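Local coordinates for hypothetical protein PA5026 (Pseudomonas aeruginosa, PDB 1SH8) that is of unknown function but has a hotdog-type fold, forms a two-chain assembly and is probably a thioesterase of the PaaI-like kind, at residues A[55-60]-A[87-92]; A[62-67]-A[125-130]; A[113-118]-A[144-149]; A[101-106]-A[121-126]. One frame throughout, in Å; residues are numbered along the deposited sequence.

Interaction 1 of 4, residues A[55-60]-A[87-92]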
loop_
_atom_site.group_PDB
_atom_site.type_symbol
_atom_site.label_atom_id
_atom_site.label_comp_id
_atom_site.label_asym_id
_atom_site.label_seq_id
_atom_site.Cartn_x
_atom_site.Cartn_y
_atom_site.Cartn_z
ATOM N N GLY A 55 -0.992 -3.412 -4.624
ATOM C CA GLY A 55 -0.693 -1.998 -4.444
ATOM C C GLY A 55 -1.860 -1.099 -4.812
ATOM O O GLY A 55 -2.043 -0.028 -4.220
ATOM N N ALA A 56 -2.647 -1.527 -5.797
ATOM C CA ALA A 56 -3.814 -0.761 -6.221
ATOM C C ALA A 56 -4.884 -0.894 -5.134
ATOM O O ALA A 56 -5.573 0.078 -4.807
ATOM C CB ALA A 56 -4.331 -1.284 -7.550
ATOM N N LEU A 57 -5.031 -2.101 -4.581
ATOM C CA LEU A 57 -6.000 -2.327 -3.509
ATOM C C LEU A 57 -5.618 -1.468 -2.308
ATOM O O LEU A 57 -6.475 -0.838 -1.685
ATOM C CB LEU A 57 -6.029 -3.809 -3.120
ATOM C CG LEU A 57 -6.736 -4.733 -4.121
ATOM C CD1 LEU A 57 -6.425 -6.194 -3.817
ATOM C CD2 LEU A 57 -8.244 -4.472 -4.060
ATOM N N PHE A 58 -4.327 -1.424 -1.994
ATOM C CA PHE A 58 -3.869 -0.620 -0.862
ATOM C C PHE A 58 -4.196 0.855 -1.069
ATOM O O PHE A 58 -4.683 1.530 -0.164
ATOM C CB PHE A 58 -2.358 -0.753 -0.664
ATOM C CG PHE A 58 -1.828 0.086 0.470
ATOM C CD1 PHE A 58 -1.762 -0.424 1.767
ATOM C CD2 PHE A 58 -1.433 1.404 0.249
ATOM C CE1 PHE A 58 -1.306 0.376 2.830
ATOM C CE2 PHE A 58 -0.981 2.209 1.301
ATOM C CZ PHE A 58 -0.917 1.693 2.591
ATOM N N THR A 59 -3.910 1.357 -2.266
ATOM C CA THR A 59 -4.162 2.757 -2.567
ATOM C C THR A 59 -5.645 3.090 -2.408
ATOM O O THR A 59 -5.999 4.118 -1.825
ATOM C CB THR A 59 -3.670 3.098 -3.987
ATOM O OG1 THR A 59 -2.253 2.893 -4.048
ATOM C CG2 THR A 59 -3.965 4.548 -4.332
ATOM N N LEU A 60 -6.512 2.213 -2.906
ATOM C CA LEU A 60 -7.950 2.432 -2.792
ATOM C C LEU A 60 -8.393 2.455 -1.329
ATOM O O LEU A 60 -9.198 3.293 -0.931
ATOM C CB LEU A 60 -8.717 1.329 -3.526
ATOM C CG LEU A 60 -10.244 1.417 -3.399
ATOM C CD1 LEU A 60 -10.730 2.722 -4.023
ATOM C CD2 LEU A 60 -10.889 0.222 -4.082
ATOM N N LEU A 87 -3.933 -4.428 5.785
ATOM C CA LEU A 87 -4.795 -4.737 4.641
ATOM C C LEU A 87 -4.901 -6.256 4.543
ATOM O O LEU A 87 -3.892 -6.936 4.380
ATOM C CB LEU A 87 -4.198 -4.174 3.346
ATOM C CG LEU A 87 -5.000 -4.412 2.057
ATOM C CD1 LEU A 87 -6.389 -3.784 2.173
ATOM C CD2 LEU A 87 -4.249 -3.824 0.868
ATOM N N ARG A 88 -6.116 -6.783 4.663
ATOM C CA ARG A 88 -6.336 -8.226 4.605
ATOM C C ARG A 88 -6.982 -8.595 3.274
ATOM O O ARG A 88 -8.020 -8.052 2.903
ATOM C CB ARG A 88 -7.236 -8.664 5.769
ATOM C CG ARG A 88 -6.768 -8.178 7.143
ATOM C CD ARG A 88 -7.727 -8.614 8.250
ATOM N NE ARG A 88 -7.629 -7.761 9.437
ATOM C CZ ARG A 88 -6.682 -7.853 10.368
ATOM N NH1 ARG A 88 -5.730 -8.771 10.279
ATOM N NH2 ARG A 88 -6.683 -7.007 11.392
ATOM N N PHE A 89 -6.360 -9.523 2.556
ATOM C CA PHE A 89 -6.857 -9.946 1.252
ATOM C C PHE A 89 -7.784 -11.145 1.410
ATOM O O PHE A 89 -7.387 -12.183 1.947
ATOM C CB PHE A 89 -5.661 -10.278 0.355
ATOM C CG PHE A 89 -4.679 -9.139 0.222
ATOM C CD1 PHE A 89 -4.945 -8.067 -0.629
ATOM C CD2 PHE A 89 -3.506 -9.118 0.979
ATOM C CE1 PHE A 89 -4.054 -6.987 -0.725
ATOM C CE2 PHE A 89 -2.608 -8.042 0.892
ATOM C CZ PHE A 89 -2.886 -6.975 0.036
ATOM N N ARG A 90 -9.021 -10.994 0.938
ATOM C CA ARG A 90 -10.028 -12.042 1.060
ATOM C C ARG A 90 -10.218 -12.901 -0.183
ATOM O O ARG A 90 -10.374 -14.121 -0.083
ATOM C CB ARG A 90 -11.370 -11.426 1.450
ATOM C CG ARG A 90 -11.314 -10.554 2.697
ATOM C CD ARG A 90 -10.614 -11.254 3.863
ATOM N NE ARG A 90 -10.928 -10.583 5.121
ATOM C CZ ARG A 90 -10.340 -10.843 6.283
ATOM N NH1 ARG A 90 -9.384 -11.764 6.364
ATOM N NH2 ARG A 90 -10.731 -10.198 7.372
ATOM N N ARG A 91 -10.229 -12.267 -1.351
ATOM C CA ARG A 91 -10.396 -12.998 -2.605
ATOM C C ARG A 91 -9.904 -12.182 -3.795
ATOM O O ARG A 91 -9.832 -10.956 -3.727
ATOM C CB ARG A 91 -11.864 -13.388 -2.795
ATOM C CG ARG A 91 -12.852 -12.270 -2.558
ATOM C CD ARG A 91 -14.230 -12.831 -2.240
ATOM N NE ARG A 91 -14.878 -13.407 -3.412
ATOM C CZ ARG A 91 -15.865 -14.297 -3.358
ATOM N NH1 ARG A 91 -16.313 -14.722 -2.181
ATOM N NH2 ARG A 91 -16.408 -14.758 -4.478
ATOM N N PRO A 92 -9.536 -12.855 -4.897
ATOM C CA PRO A 92 -9.055 -12.134 -6.080
ATOM C C PRO A 92 -10.019 -11.007 -6.444
ATOM O O PRO A 92 -11.224 -11.224 -6.544
ATOM C CB PRO A 92 -9.005 -13.227 -7.146
ATOM C CG PRO A 92 -8.647 -14.448 -6.344
ATOM C CD PRO A 92 -9.557 -14.310 -5.138
#
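Leu87 reaches from its strand to the wall of helix 55-60 and makes the larger share of the strand's side of this contact. Its CB points at the helix. CG lies anti to the backbone N (chi1 -180°), which carries the branch away from the strand. The tip, CD2, then lies 3.7 Å from Phe58 CA. The same methyl sits 3.9 Å from Phe58 CB and near the plane of the Phe58 ring, at its edge. It is also 4.4 Å from Leu57 CB, so it touches two successive helix residues.

The setting is that of a hotdog fold, in which a long helix is wrapped by an antiparallel sheet. Helices 54-62 and 64-72, which follow each other, probably make up that central helix together. The axes of helix 55-60 and strand 87-89 have N-to-C directions 132° apart and approach to 9.9 Å.

A second apolar touch lies further along the strand. Leu57 CD1 meets the edge of the Phe89 ring, 4.0 Å from CE1, and the two side chains slant across each other. Within the helix, Gly55 O accepts from both Thr59 N and Thr59 OG1, which arrive from opposite faces of its carbonyl plane. The second subunit lies alongside. Phe58 stacks on Phe58 of that subunit, and Leu87 and Arg88 pair antiparallel with one of its strands, which carries the sheet across the interface.

Interaction 2 of 4, residues A[62-67]-A[125-130]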
loop_
_atom_site.group_PDB
_atom_site.type_symbol
_atom_site.label_atom_id
_atom_site.label_comp_id
_atom_site.label_asym_id
_atom_site.label_seq_id
_atom_site.Cartn_x
_atom_site.Cartn_y
_atom_site.Cartn_z
ATOM N N GLU A 62 -6.468 3.047 1.348
ATOM C CA GLU A 62 -5.773 4.086 2.106
ATOM C C GLU A 62 -6.259 5.521 1.863
ATOM O O GLU A 62 -6.344 6.327 2.799
ATOM C CB GLU A 62 -4.268 3.997 1.794
ATOM C CG GLU A 62 -3.331 4.836 2.670
ATOM C CD GLU A 62 -3.345 6.334 2.366
ATOM O OE1 GLU A 62 -3.534 6.730 1.193
ATOM O OE2 GLU A 62 -3.137 7.122 3.317
ATOM N N LEU A 63 -6.579 5.833 0.609
ATOM C CA LEU A 63 -6.982 7.187 0.237
ATOM C C LEU A 63 -8.184 7.791 0.967
ATOM O O LEU A 63 -8.256 9.011 1.122
ATOM C CB LEU A 63 -7.193 7.274 -1.279
ATOM C CG LEU A 63 -6.956 8.677 -1.842
ATOM C CD1 LEU A 63 -5.492 9.046 -1.673
ATOM C CD2 LEU A 63 -7.340 8.715 -3.312
ATOM N N PRO A 64 -9.150 6.962 1.415
ATOM C CA PRO A 64 -10.293 7.558 2.119
ATOM C C PRO A 64 -9.886 8.445 3.296
ATOM O O PRO A 64 -10.604 9.375 3.654
ATOM C CB PRO A 64 -11.099 6.339 2.553
ATOM C CG PRO A 64 -10.908 5.412 1.387
ATOM C CD PRO A 64 -9.408 5.541 1.115
ATOM N N GLY A 65 -8.735 8.156 3.903
ATOM C CA GLY A 65 -8.270 8.970 5.016
ATOM C C GLY A 65 -8.016 10.394 4.555
ATOM O O GLY A 65 -8.378 11.355 5.231
ATOM N N GLY A 66 -7.385 10.524 3.392
ATOM C CA GLY A 66 -7.116 11.839 2.845
ATOM C C GLY A 66 -8.357 12.468 2.224
ATOM O O GLY A 66 -8.549 13.681 2.314
ATOM N N ALA A 67 -9.200 11.658 1.589
ATOM C CA ALA A 67 -10.416 12.184 0.966
ATOM C C ALA A 67 -11.361 12.761 2.023
ATOM O O ALA A 67 -11.916 13.842 1.833
ATOM C CB ALA A 67 -11.122 11.091 0.155
ATOM N N LEU A 125 -10.041 4.138 10.514
ATOM C CA LEU A 125 -11.051 3.709 9.556
ATOM C C LEU A 125 -10.895 2.203 9.367
ATOM O O LEU A 125 -9.776 1.699 9.234
ATOM C CB LEU A 125 -10.863 4.417 8.204
ATOM C CG LEU A 125 -10.966 5.950 8.154
ATOM C CD1 LEU A 125 -10.606 6.448 6.755
ATOM C CD2 LEU A 125 -12.372 6.390 8.524
ATOM N N GLU A 126 -12.021 1.495 9.387
ATOM C CA GLU A 126 -12.056 0.045 9.181
ATOM C C GLU A 126 -12.996 -0.120 7.998
ATOM O O GLU A 126 -14.216 -0.015 8.141
ATOM C CB GLU A 126 -12.598 -0.661 10.425
ATOM C CG GLU A 126 -11.673 -0.519 11.624
ATOM C CD GLU A 126 -12.257 -1.126 12.877
ATOM O OE1 GLU A 126 -12.231 -2.365 13.016
ATOM O OE2 GLU A 126 -12.750 -0.350 13.719
ATOM N N LEU A 127 -12.412 -0.380 6.833
ATOM C CA LEU A 127 -13.164 -0.453 5.591
ATOM C C LEU A 127 -13.181 -1.783 4.863
ATOM O O LEU A 127 -12.334 -2.646 5.086
ATOM C CB LEU A 127 -12.609 0.599 4.627
ATOM C CG LEU A 127 -12.218 1.956 5.223
ATOM C CD1 LEU A 127 -11.613 2.832 4.134
ATOM C CD2 LEU A 127 -13.435 2.625 5.841
ATOM N N GLN A 128 -14.155 -1.915 3.968
ATOM C CA GLN A 128 -14.297 -3.095 3.128
ATOM C C GLN A 128 -14.242 -2.636 1.677
ATOM O O GLN A 128 -14.860 -1.635 1.308
ATOM C CB GLN A 128 -15.642 -3.781 3.346
ATOM C CG GLN A 128 -15.886 -4.292 4.744
ATOM C CD GLN A 128 -17.127 -5.154 4.810
ATOM O OE1 GLN A 128 -18.189 -4.767 4.325
ATOM N NE2 GLN A 128 -16.999 -6.333 5.408
ATOM N N LEU A 129 -13.480 -3.357 0.865
ATOM C CA LEU A 129 -13.385 -3.055 -0.558
ATOM C C LEU A 129 -14.256 -4.109 -1.223
ATOM O O LEU A 129 -14.144 -5.295 -0.911
ATOM C CB LEU A 129 -11.936 -3.172 -1.043
ATOM C CG LEU A 129 -11.039 -1.944 -0.831
ATOM C CD1 LEU A 129 -11.062 -1.498 0.627
ATOM C CD2 LEU A 129 -9.623 -2.296 -1.286
ATOM N N THR A 130 -15.121 -3.684 -2.136
ATOM C CA THR A 130 -16.029 -4.618 -2.786
ATOM C C THR A 130 -15.962 -4.584 -4.301
ATOM O O THR A 130 -15.613 -3.562 -4.892
ATOM C CB THR A 130 -17.489 -4.328 -2.361
ATOM O OG1 THR A 130 -17.852 -2.998 -2.764
ATOM C CG2 THR A 130 -17.635 -4.440 -0.847
#
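Pro64 and Gly65 meet the side chains of Leu125 and Leu127 on the inner side of the sheet. Just before them, the carbonyl of Glu62 accepts a backbone bond from Gly65 N. The same Glu62 O also takes a hydrogen bond from Tyr144 OH.

Pro64 comes next, with its ring turned to the strand. Its CG lies 3.8 Å from Leu127 CD1, and its CB is 3.9 Å from that same methyl. The two side chains pass each other at a slant. Pro64 CB also stands 4.2 Å from Leu125 CD1, so the ring packs against two leucines whose side chains come off the same side of the strand.

Gly65 follows and has no side chain. Leu125 CD1 therefore packs straight on the helix backbone, 3.8 Å from Gly65 N and 3.9 Å from Gly65 CA. No hydrogen bond crosses the contact, and all four residues are buried. Further on, Ala67 N bonds back to Leu63 O.

As in other hotdog folds, the helix probably lies against the concave face of the sheet. Pro64 and Leu127 both also pack on Val99 and Ala101 of strand 97-102. Pro64 reaches Leu38 of strand 35-40 as well, and Leu125 lies against Tyr144 of strand 136-148.

Interaction 3 of 4, residues A[113-118]-A[144-149]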
loop_
_atom_site.group_PDB
_atom_site.type_symbol
_atom_site.label_atom_id
_atom_site.label_comp_id
_atom_site.label_asym_id
_atom_site.label_seq_id
_atom_site.Cartn_x
_atom_site.Cartn_y
_atom_site.Cartn_z
ATOM N N THR A 113 -11.207 20.109 17.018
ATOM C CA THR A 113 -10.981 20.765 18.298
ATOM C C THR A 113 -9.656 20.296 18.889
ATOM O O THR A 113 -8.800 21.112 19.242
ATOM C CB THR A 113 -12.114 20.448 19.285
ATOM O OG1 THR A 113 -13.312 21.103 18.852
ATOM C CG2 THR A 113 -11.752 20.913 20.690
ATOM N N GLU A 114 -9.487 18.979 18.984
ATOM C CA GLU A 114 -8.265 18.403 19.532
ATOM C C GLU A 114 -7.023 18.726 18.691
ATOM O O GLU A 114 -5.959 19.009 19.240
ATOM C CB GLU A 114 -8.430 16.891 19.673
ATOM C CG GLU A 114 -7.163 16.152 20.037
ATOM C CD GLU A 114 -7.420 14.679 20.274
ATOM O OE1 GLU A 114 -8.285 14.104 19.573
ATOM O OE2 GLU A 114 -6.755 14.092 21.152
ATOM N N ALA A 115 -7.155 18.683 17.366
ATOM C CA ALA A 115 -6.031 18.994 16.488
ATOM C C ALA A 115 -5.695 20.477 16.624
ATOM O O ALA A 115 -4.531 20.875 16.569
ATOM C CB ALA A 115 -6.378 18.666 15.041
ATOM N N GLY A 116 -6.726 21.294 16.805
ATOM C CA GLY A 116 -6.507 22.718 16.952
ATOM C C GLY A 116 -5.850 23.069 18.274
ATOM O O GLY A 116 -4.932 23.890 18.317
ATOM N N GLU A 117 -6.306 22.435 19.350
ATOM C CA GLU A 117 -5.768 22.706 20.680
ATOM C C GLU A 117 -4.458 21.995 21.002
ATOM O O GLU A 117 -3.605 22.546 21.701
ATOM C CB GLU A 117 -6.794 22.338 21.752
ATOM C CG GLU A 117 -8.148 22.995 21.590
ATOM C CD GLU A 117 -9.065 22.720 22.770
ATOM O OE1 GLU A 117 -8.988 21.606 23.333
ATOM O OE2 GLU A 117 -9.869 23.611 23.124
ATOM N N ARG A 118 -4.293 20.777 20.498
ATOM C CA ARG A 118 -3.089 20.012 20.788
ATOM C C ARG A 118 -2.126 19.824 19.629
ATOM O O ARG A 118 -1.023 19.314 19.815
ATOM C CB ARG A 118 -3.491 18.659 21.373
ATOM C CG ARG A 118 -4.275 18.819 22.658
ATOM C CD ARG A 118 -4.846 17.513 23.166
ATOM N NE ARG A 118 -5.579 17.717 24.416
ATOM C CZ ARG A 118 -6.644 18.509 24.548
ATOM N NH1 ARG A 118 -7.118 19.181 23.504
ATOM N NH2 ARG A 118 -7.233 18.631 25.729
ATOM N N TYR A 144 -4.906 7.213 11.247
ATOM C CA TYR A 144 -4.480 8.472 10.648
ATOM C C TYR A 144 -4.334 9.512 11.735
ATOM O O TYR A 144 -4.884 9.380 12.828
ATOM C CB TYR A 144 -5.530 8.986 9.658
ATOM C CG TYR A 144 -5.761 8.084 8.482
ATOM C CD1 TYR A 144 -5.001 8.217 7.315
ATOM C CD2 TYR A 144 -6.721 7.069 8.538
ATOM C CE1 TYR A 144 -5.194 7.356 6.228
ATOM C CE2 TYR A 144 -6.920 6.204 7.459
ATOM C CZ TYR A 144 -6.151 6.356 6.311
ATOM O OH TYR A 144 -6.327 5.491 5.257
ATOM N N GLN A 145 -3.604 10.565 11.411
ATOM C CA GLN A 145 -3.420 11.656 12.337
ATOM C C GLN A 145 -3.752 12.936 11.577
ATOM O O GLN A 145 -3.327 13.106 10.432
ATOM C CB GLN A 145 -1.968 11.692 12.806
ATOM C CG GLN A 145 -1.789 12.041 14.261
ATOM C CD GLN A 145 -0.336 12.000 14.671
ATOM O OE1 GLN A 145 0.462 12.821 14.231
ATOM N NE2 GLN A 145 0.018 11.032 15.506
ATOM N N LEU A 146 -4.551 13.802 12.194
ATOM C CA LEU A 146 -4.887 15.100 11.608
ATOM C C LEU A 146 -3.905 16.020 12.337
ATOM O O LEU A 146 -3.916 16.091 13.568
ATOM C CB LEU A 146 -6.330 15.501 11.942
ATOM C CG LEU A 146 -6.810 16.843 11.379
ATOM C CD1 LEU A 146 -6.843 16.783 9.851
ATOM C CD2 LEU A 146 -8.194 17.166 11.929
ATOM N N ARG A 147 -3.047 16.709 11.591
ATOM C CA ARG A 147 -2.051 17.567 12.219
ATOM C C ARG A 147 -2.111 19.001 11.745
ATOM O O ARG A 147 -2.442 19.271 10.596
ATOM C CB ARG A 147 -0.645 17.026 11.939
ATOM C CG ARG A 147 -0.420 15.588 12.391
ATOM C CD ARG A 147 0.971 15.114 12.010
ATOM N NE ARG A 147 2.023 15.933 12.611
ATOM C CZ ARG A 147 2.402 15.864 13.886
ATOM N NH1 ARG A 147 1.822 15.009 14.718
ATOM N NH2 ARG A 147 3.369 16.655 14.331
ATOM N N SER A 148 -1.786 19.927 12.637
ATOM C CA SER A 148 -1.765 21.326 12.252
ATOM C C SER A 148 -0.349 21.616 11.775
ATOM O O SER A 148 0.605 20.948 12.180
ATOM C CB SER A 148 -2.120 22.227 13.440
ATOM O OG SER A 148 -1.193 22.067 14.496
ATOM N N HIS A 149 -0.208 22.589 10.888
ATOM C CA HIS A 149 1.110 22.947 10.395
ATOM C C HIS A 149 1.846 23.696 11.500
ATOM O O HIS A 149 1.269 24.548 12.173
ATOM C CB HIS A 149 0.985 23.833 9.153
ATOM C CG HIS A 149 0.514 23.099 7.936
ATOM N ND1 HIS A 149 1.339 22.278 7.197
ATOM C CD2 HIS A 149 -0.697 23.059 7.332
ATOM C CE1 HIS A 149 0.656 21.765 6.189
ATOM N NE2 HIS A 149 -0.582 22.224 6.247
#
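Ala115 faces Leu146 and Ser148 where helix 113-118 passes the end of strand 144-148. The backbones come close here: Ala115 CA and Arg147 CA are 6.0 Å apart.

A single methyl does most of the work. Ala115 CB lies 3.9 Å from Leu146 CD2 and equally near the carbonyl oxygen of Leu146. Leu146 CG is anti to the backbone N (chi1 -180°), which brings the branch up beside the alanine. With only a methyl between them, the helix and strand backbones lie close. Ser148 OG makes a weak hydrogen bond to Gly119 O; its approach to Ala115 O, at 4.1 Å, is only a touch.

Away from the contact, Arg147 NH1 bonds Gln145 OE1 at 2.6 Å, tilted 33° from the amide's carbonyl plane. On the helix, Arg118 NH1 forms a salt bridge with Glu117, using the anti lone pair of OE1.

Helix 105-118 lies outside the central helix and packs at the end of strand 136-148, the middle strand of its sheet. Strand 78-89 lies on one flank, and its Phe78 packs on both Ala115 and Leu146. Strand 120-130 lies on the other, its backbone pairing Ala121 with Leu146, and Ala121 also touches Glu114.

Interaction 4 of 4, residues A[101-106]-A[121-126]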
loop_
_atom_site.group_PDB
_atom_site.type_symbol
_atom_site.label_atom_id
_atom_site.label_comp_id
_atom_site.label_asym_id
_atom_site.label_seq_id
_atom_site.Cartn_x
_atom_site.Cartn_y
_atom_site.Cartn_z
ATOM N N ALA A 101 -16.271 5.319 3.087
ATOM C CA ALA A 101 -15.838 5.567 4.452
ATOM C C ALA A 101 -16.568 6.783 4.986
ATOM O O ALA A 101 -16.944 7.667 4.223
ATOM C CB ALA A 101 -14.332 5.810 4.481
ATOM N N ARG A 102 -16.763 6.828 6.297
ATOM C CA ARG A 102 -17.456 7.956 6.888
ATOM C C ARG A 102 -16.910 8.371 8.251
ATOM O O ARG A 102 -16.200 7.614 8.914
ATOM C CB ARG A 102 -18.955 7.640 6.998
ATOM C CG ARG A 102 -19.295 6.434 7.862
ATOM C CD ARG A 102 -20.794 6.094 7.782
ATOM N NE ARG A 102 -21.181 5.540 6.484
ATOM C CZ ARG A 102 -22.441 5.347 6.088
ATOM N NH1 ARG A 102 -23.450 5.666 6.890
ATOM N NH2 ARG A 102 -22.693 4.828 4.890
ATOM N N LEU A 103 -17.228 9.607 8.626
ATOM C CA LEU A 103 -16.864 10.203 9.913
ATOM C C LEU A 103 -18.120 10.956 10.331
ATOM O O LEU A 103 -18.602 11.802 9.577
ATOM C CB LEU A 103 -15.721 11.213 9.765
ATOM C CG LEU A 103 -14.278 10.735 9.677
ATOM C CD1 LEU A 103 -13.360 11.944 9.498
ATOM C CD2 LEU A 103 -13.918 9.969 10.941
ATOM N N ASP A 104 -18.666 10.664 11.507
ATOM C CA ASP A 104 -19.878 11.370 11.918
ATOM C C ASP A 104 -19.573 12.829 12.272
ATOM O O ASP A 104 -18.429 13.184 12.580
ATOM C CB ASP A 104 -20.560 10.666 13.098
ATOM C CG ASP A 104 -19.770 10.777 14.379
ATOM O OD1 ASP A 104 -18.703 10.134 14.477
ATOM O OD2 ASP A 104 -20.213 11.511 15.288
ATOM N N ALA A 105 -20.606 13.668 12.216
ATOM C CA ALA A 105 -20.476 15.093 12.500
ATOM C C ALA A 105 -19.791 15.385 13.829
ATOM O O ALA A 105 -18.942 16.277 13.922
ATOM C CB ALA A 105 -21.849 15.749 12.472
ATOM N N GLU A 106 -20.171 14.632 14.856
ATOM C CA GLU A 106 -19.603 14.806 16.185
ATOM C C GLU A 106 -18.107 14.489 16.211
ATOM O O GLU A 106 -17.333 15.215 16.836
ATOM C CB GLU A 106 -20.354 13.920 17.184
ATOM C CG GLU A 106 -19.948 14.110 18.638
ATOM C CD GLU A 106 -20.729 13.198 19.578
ATOM O OE1 GLU A 106 -21.975 13.320 19.634
ATOM O OE2 GLU A 106 -20.095 12.357 20.258
ATOM N N ALA A 121 -4.542 14.962 16.215
ATOM C CA ALA A 121 -5.665 14.143 16.661
ATOM C C ALA A 121 -5.716 12.916 15.763
ATOM O O ALA A 121 -5.532 13.028 14.552
ATOM C CB ALA A 121 -6.960 14.923 16.547
ATOM N N GLU A 122 -5.969 11.750 16.348
ATOM C CA GLU A 122 -6.020 10.516 15.566
ATOM C C GLU A 122 -7.434 10.074 15.227
ATOM O O GLU A 122 -8.364 10.267 16.004
ATOM C CB GLU A 122 -5.388 9.346 16.327
ATOM C CG GLU A 122 -3.986 9.521 16.864
ATOM C CD GLU A 122 -3.539 8.286 17.643
ATOM O OE1 GLU A 122 -4.405 7.644 18.289
ATOM O OE2 GLU A 122 -2.332 7.961 17.620
ATOM N N TYR A 123 -7.586 9.469 14.055
ATOM C CA TYR A 123 -8.866 8.901 13.658
ATOM C C TYR A 123 -8.551 7.610 12.906
ATOM O O TYR A 123 -7.541 7.512 12.203
ATOM C CB TYR A 123 -9.713 9.876 12.813
ATOM C CG TYR A 123 -9.124 10.355 11.500
ATOM C CD1 TYR A 123 -9.487 9.762 10.286
ATOM C CD2 TYR A 123 -8.253 11.442 11.465
ATOM C CE1 TYR A 123 -8.998 10.250 9.067
ATOM C CE2 TYR A 123 -7.755 11.937 10.255
ATOM C CZ TYR A 123 -8.132 11.339 9.063
ATOM O OH TYR A 123 -7.641 11.844 7.878
ATOM N N SER A 124 -9.387 6.596 13.098
ATOM C CA SER A 124 -9.170 5.321 12.433
ATOM C C SER A 124 -10.322 4.992 11.494
ATOM O O SER A 124 -11.430 5.515 11.643
ATOM C CB SER A 124 -9.016 4.206 13.468
ATOM O OG SER A 124 -10.162 4.127 14.298
ATOM N N LEU A 125 -10.041 4.138 10.514
ATOM C CA LEU A 125 -11.051 3.709 9.556
ATOM C C LEU A 125 -10.895 2.203 9.367
ATOM O O LEU A 125 -9.776 1.699 9.234
ATOM C CB LEU A 125 -10.863 4.417 8.204
ATOM C CG LEU A 125 -10.966 5.950 8.154
ATOM C CD1 LEU A 125 -10.606 6.448 6.755
ATOM C CD2 LEU A 125 -12.372 6.390 8.524
ATOM N N GLU A 126 -12.021 1.495 9.387
ATOM C CA GLU A 126 -12.056 0.045 9.181
ATOM C C GLU A 126 -12.996 -0.120 7.998
ATOM O O GLU A 126 -14.216 -0.015 8.141
ATOM C CB GLU A 126 -12.598 -0.661 10.425
ATOM C CG GLU A 126 -11.673 -0.519 11.624
ATOM C CD GLU A 126 -12.257 -1.126 12.877
ATOM O OE1 GLU A 126 -12.231 -2.365 13.016
ATOM O OE2 GLU A 126 -12.750 -0.350 13.719
#
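Three small touches join the end of strand 97-102 and the residue after it to strand 120-130. The methyl of Ala101 approaches Leu125 CD1 at 4.4 Å. The other branch, Leu125 CD2, lies 4.0 Å from Arg102 O, so the two methyls of one leucine meet two successive residues. Further on, Leu103 CD2 stands 4.5 Å from Tyr123 CD1 and comes at the ring obliquely. CB of Leu103 does not aim at the strand, but the end of its side chain swings nearer. No hydrogen bond crosses between the two segments, and their nearest CA atoms, of Ala101 and Leu125, are 7.2 Å apart.

The two strands belong to different three-stranded antiparallel sheets as counted within the chain. Each stands at an outer position of its sheet. In a hotdog fold such strands probably form one curved wrap around the long helix, consistent with a backbone hydrogen bond between Thr130 and strand 97-102. The side chains described here line the inner side near helix 64-72.

The next shell sets these groups in place. Leu68 of that helix packs on Ala101, Leu103 and Leu125. Tyr123 OH is hydrogen-bonded to Gly65 O, which fixes the far end of the ring, and the ring meets that of Tyr144 with the planes about 20° apart. Leu103 is also covered by Ile108 of helix 105-118, and Leu111 of that helix rests on Tyr123. Asp104 stands at the N-cap of the same helix. Its OD2 accepts from Arg107 N and caps the first turn of the helix.

From the N terminus, helix 54-62 opens interaction 1, which closes at the end of strand 78-89. Helix 64-72 opens interaction 2 before that closure, so the two loops cross. Interaction 2 stays open until strand 120-130. Interaction 4 opens at 101-106, spans most of helix 105-118 and ends on the same strand as interaction 2, sharing Leu125 and Glu126 with it. Interaction 3 opens within helix 105-118 and closes last, at strand 136-148. It crosses both interaction 2 and interaction 4. Interactions 1 and 3 lie in series, on opposite sides of the chain's centre. The four contacts together tie three helices and strand 97-102 to the sheet of strands 78-89, 136-148 and 120-130.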